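Citryl-spermidine/3,4-dihydroxybenzoyl-citryl-spermidine:spermidine ligase (Bacillus anthracis, PDB 3TO3) catalyses the ATP-dependent condensation of spermidine with citryl-spermidine intermediates in the biosynthesis of petrobactin, a siderophore that serves iron acquisition and virulence. Local coordinates at residues Glu33-Glu38 with Gln571-Arg576. Sequence-based numbering, arbitrary orientation.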
loop_
_atom_site.group_PDB
_atom_site.type_symbol
_atom_site.label_atom_id
_atom_site.label_comp_id
_atom_site.label_asym_id
_atom_site.label_seq_id
_atom_site.Cartn_x
_atom_site.Cartn_y
_atom_site.Cartn_z
ATOM N N GLU B 33 -20.914 -0.792 18.906
ATOM C CA GLU B 33 -22.298 -0.941 18.450
ATOM C C GLU B 33 -22.449 -2.016 17.409
ATOM O O GLU B 33 -23.339 -2.865 17.511
ATOM C CB GLU B 33 -22.873 0.384 17.914
ATOM C CG GLU B 33 -23.077 1.398 19.027
ATOM C CD GLU B 33 -23.579 2.770 18.554
ATOM O OE1 GLU B 33 -23.727 2.991 17.320
ATOM O OE2 GLU B 33 -23.830 3.637 19.441
ATOM N N SER B 34 -21.580 -2.011 16.409
ATOM C CA SER B 34 -21.757 -3.002 15.352
ATOM C C SER B 34 -21.239 -4.395 15.750
ATOM O O SER B 34 -21.800 -5.394 15.296
ATOM C CB SER B 34 -21.202 -2.543 13.990
ATOM O OG SER B 34 -19.799 -2.465 14.016
ATOM N N LEU B 35 -20.213 -4.474 16.605
ATOM C CA LEU B 35 -19.745 -5.800 17.052
ATOM C C LEU B 35 -20.839 -6.495 17.891
ATOM O O LEU B 35 -21.082 -7.677 17.735
ATOM C CB LEU B 35 -18.437 -5.715 17.835
ATOM C CG LEU B 35 -17.176 -5.257 17.083
ATOM C CD1 LEU B 35 -16.056 -5.050 18.064
ATOM C CD2 LEU B 35 -16.769 -6.262 16.047
ATOM N N ILE B 36 -21.524 -5.740 18.748
ATOM C CA ILE B 36 -22.604 -6.306 19.522
ATOM C C ILE B 36 -23.832 -6.543 18.641
ATOM O O ILE B 36 -24.397 -7.632 18.659
ATOM C CB ILE B 36 -22.991 -5.423 20.685
ATOM C CG1 ILE B 36 -21.781 -5.119 21.547
ATOM C CG2 ILE B 36 -24.102 -6.075 21.539
ATOM C CD1 ILE B 36 -22.125 -4.137 22.669
ATOM N N TYR B 37 -24.225 -5.541 17.855
ATOM C CA TYR B 37 -25.412 -5.676 17.014
ATOM C C TYR B 37 -25.346 -6.940 16.136
ATOM O O TYR B 37 -26.311 -7.654 16.024
ATOM C CB TYR B 37 -25.608 -4.449 16.110
ATOM C CG TYR B 37 -26.909 -4.437 15.297
ATOM C CD1 TYR B 37 -28.153 -4.701 15.903
ATOM C CD2 TYR B 37 -26.899 -4.146 13.942
ATOM C CE1 TYR B 37 -29.316 -4.690 15.176
ATOM C CE2 TYR B 37 -28.066 -4.109 13.208
ATOM C CZ TYR B 37 -29.267 -4.384 13.830
ATOM O OH TYR B 37 -30.419 -4.350 13.099
ATOM N N GLU B 38 -24.222 -7.190 15.488
ATOM C CA GLU B 38 -24.157 -8.286 14.518
ATOM C C GLU B 38 -23.837 -9.604 15.226
ATOM O O GLU B 38 -23.706 -10.630 14.593
ATOM C CB GLU B 38 -23.084 -8.001 13.455
ATOM C CG GLU B 38 -23.362 -6.781 12.640
ATOM C CD GLU B 38 -22.324 -6.496 11.541
ATOM O OE1 GLU B 38 -21.511 -7.393 11.180
ATOM O OE2 GLU B 38 -22.334 -5.344 11.032
ATOM N N GLN B 571 -24.650 -8.477 7.632
ATOM C CA GLN B 571 -23.700 -8.148 8.666
ATOM C C GLN B 571 -22.477 -7.560 7.968
ATOM O O GLN B 571 -21.597 -8.287 7.516
ATOM C CB GLN B 571 -23.240 -9.451 9.328
ATOM C CG GLN B 571 -24.334 -10.265 9.973
ATOM C CD GLN B 571 -23.810 -11.581 10.511
ATOM O OE1 GLN B 571 -23.428 -12.476 9.746
ATOM N NE2 GLN B 571 -23.776 -11.707 11.835
ATOM N N LEU B 572 -22.344 -6.248 8.028
ATOM C CA LEU B 572 -21.312 -5.545 7.262
ATOM C C LEU B 572 -19.935 -5.595 7.920
ATOM O O LEU B 572 -18.923 -5.766 7.256
ATOM C CB LEU B 572 -21.730 -4.095 7.052
ATOM C CG LEU B 572 -23.081 -3.906 6.341
ATOM C CD1 LEU B 572 -23.595 -2.503 6.562
ATOM C CD2 LEU B 572 -22.976 -4.208 4.857
ATOM N N THR B 573 -19.908 -5.427 9.227
ATOM C CA THR B 573 -18.674 -5.522 9.968
ATOM C C THR B 573 -18.149 -6.959 9.960
ATOM O O THR B 573 -16.968 -7.174 9.756
ATOM C CB THR B 573 -18.881 -4.987 11.398
ATOM O OG1 THR B 573 -19.278 -3.602 11.321
ATOM C CG2 THR B 573 -17.623 -5.109 12.209
ATOM N N LYS B 574 -19.018 -7.950 10.151
ATOM C CA LYS B 574 -18.540 -9.327 10.195
ATOM C C LYS B 574 -17.703 -9.653 8.954
ATOM O O LYS B 574 -16.698 -10.394 9.018
ATOM C CB LYS B 574 -19.693 -10.327 10.323
ATOM C CG LYS B 574 -19.230 -11.756 10.537
ATOM C CD LYS B 574 -20.453 -12.635 10.816
ATOM C CE LYS B 574 -20.092 -14.101 11.120
ATOM N NZ LYS B 574 -19.760 -14.305 12.568
ATOM N N ARG B 575 -18.106 -9.070 7.832
ATOM C CA ARG B 575 -17.449 -9.345 6.569
ATOM C C ARG B 575 -15.970 -8.918 6.548
ATOM O O ARG B 575 -15.167 -9.471 5.797
ATOM C CB ARG B 575 -18.238 -8.690 5.435
ATOM C CG ARG B 575 -17.843 -9.156 4.048
ATOM C CD ARG B 575 -19.047 -9.097 3.134
ATOM N NE ARG B 575 -20.127 -8.323 3.746
ATOM C CZ ARG B 575 -21.390 -8.352 3.337
ATOM N NH1 ARG B 575 -22.306 -7.617 3.951
ATOM N NH2 ARG B 575 -21.739 -9.123 2.315
ATOM N N ARG B 576 -15.620 -7.947 7.387
ATOM C CA ARG B 576 -14.271 -7.401 7.425
ATOM C C ARG B 576 -13.359 -8.224 8.301
ATOM O O ARG B 576 -12.142 -7.983 8.306
ATOM C CB ARG B 576 -14.279 -5.974 7.990
ATOM C CG ARG B 576 -15.438 -5.127 7.539
ATOM C CD ARG B 576 -14.994 -4.029 6.597
ATOM N NE ARG B 576 -14.926 -2.740 7.280
ATOM C CZ ARG B 576 -15.983 -1.958 7.505
ATOM N NH1 ARG B 576 -17.191 -2.337 7.094
ATOM N NH2 ARG B 576 -15.839 -0.798 8.145
#
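Glu-38 reaches across to the backbone of residues 571-576 and shows how one carboxylate can receive successive backbone N-H groups of a turn with helical backbone angles. Its CG lies opposite the carbonyl carbon (chi1 -62°) and the chain then runs straight out, which brings the carboxylate end-on to consecutive amides. OE1 accepts the N-H of Lys-574 at 2.8 Å, on the syn side and 16° out of the carboxylate plane. OE2 takes the N-H of Thr-573 at 3.0 Å through its syn lone pair, in a fairly straight bond (162°). With two amides held, the carboxylate has little freedom to rotate, and the N-H groups of this turn would probably stabilise its negative charge. OE2 has a further partner in the hydroxyl of Tyr-163. Beside the carboxylate, the CB of Gln-571 lies 3.3 Å from Glu-38 OE1, while the extended side chain of Gln-571 carries NE2 to Glu-38 O, where it makes a weak hydrogen bond (3.0 Å).

One helical turn earlier, Ser-34 OG and Thr-573 OG1 share a hydrogen bond of 3.0 Å, hydroxyl against hydroxyl. Because Thr-573 CG2 stands anti to the backbone N, the methyl meets Leu-35 CD2 at 4.1 Å, the two side chains crossing at about a right angle.

The contact is buried and joins the C-terminal end of helix 18-37 to the loop between strands 566-570 and 585-589. Helix 100-110 packs on Leu-35, His-586 of strand 585-589 touches both Glu-38 and Gln-571, and the side chain of Leu-572, which rests on Phe-515 of helix 502-528, is about 9 Å from the bound ATP.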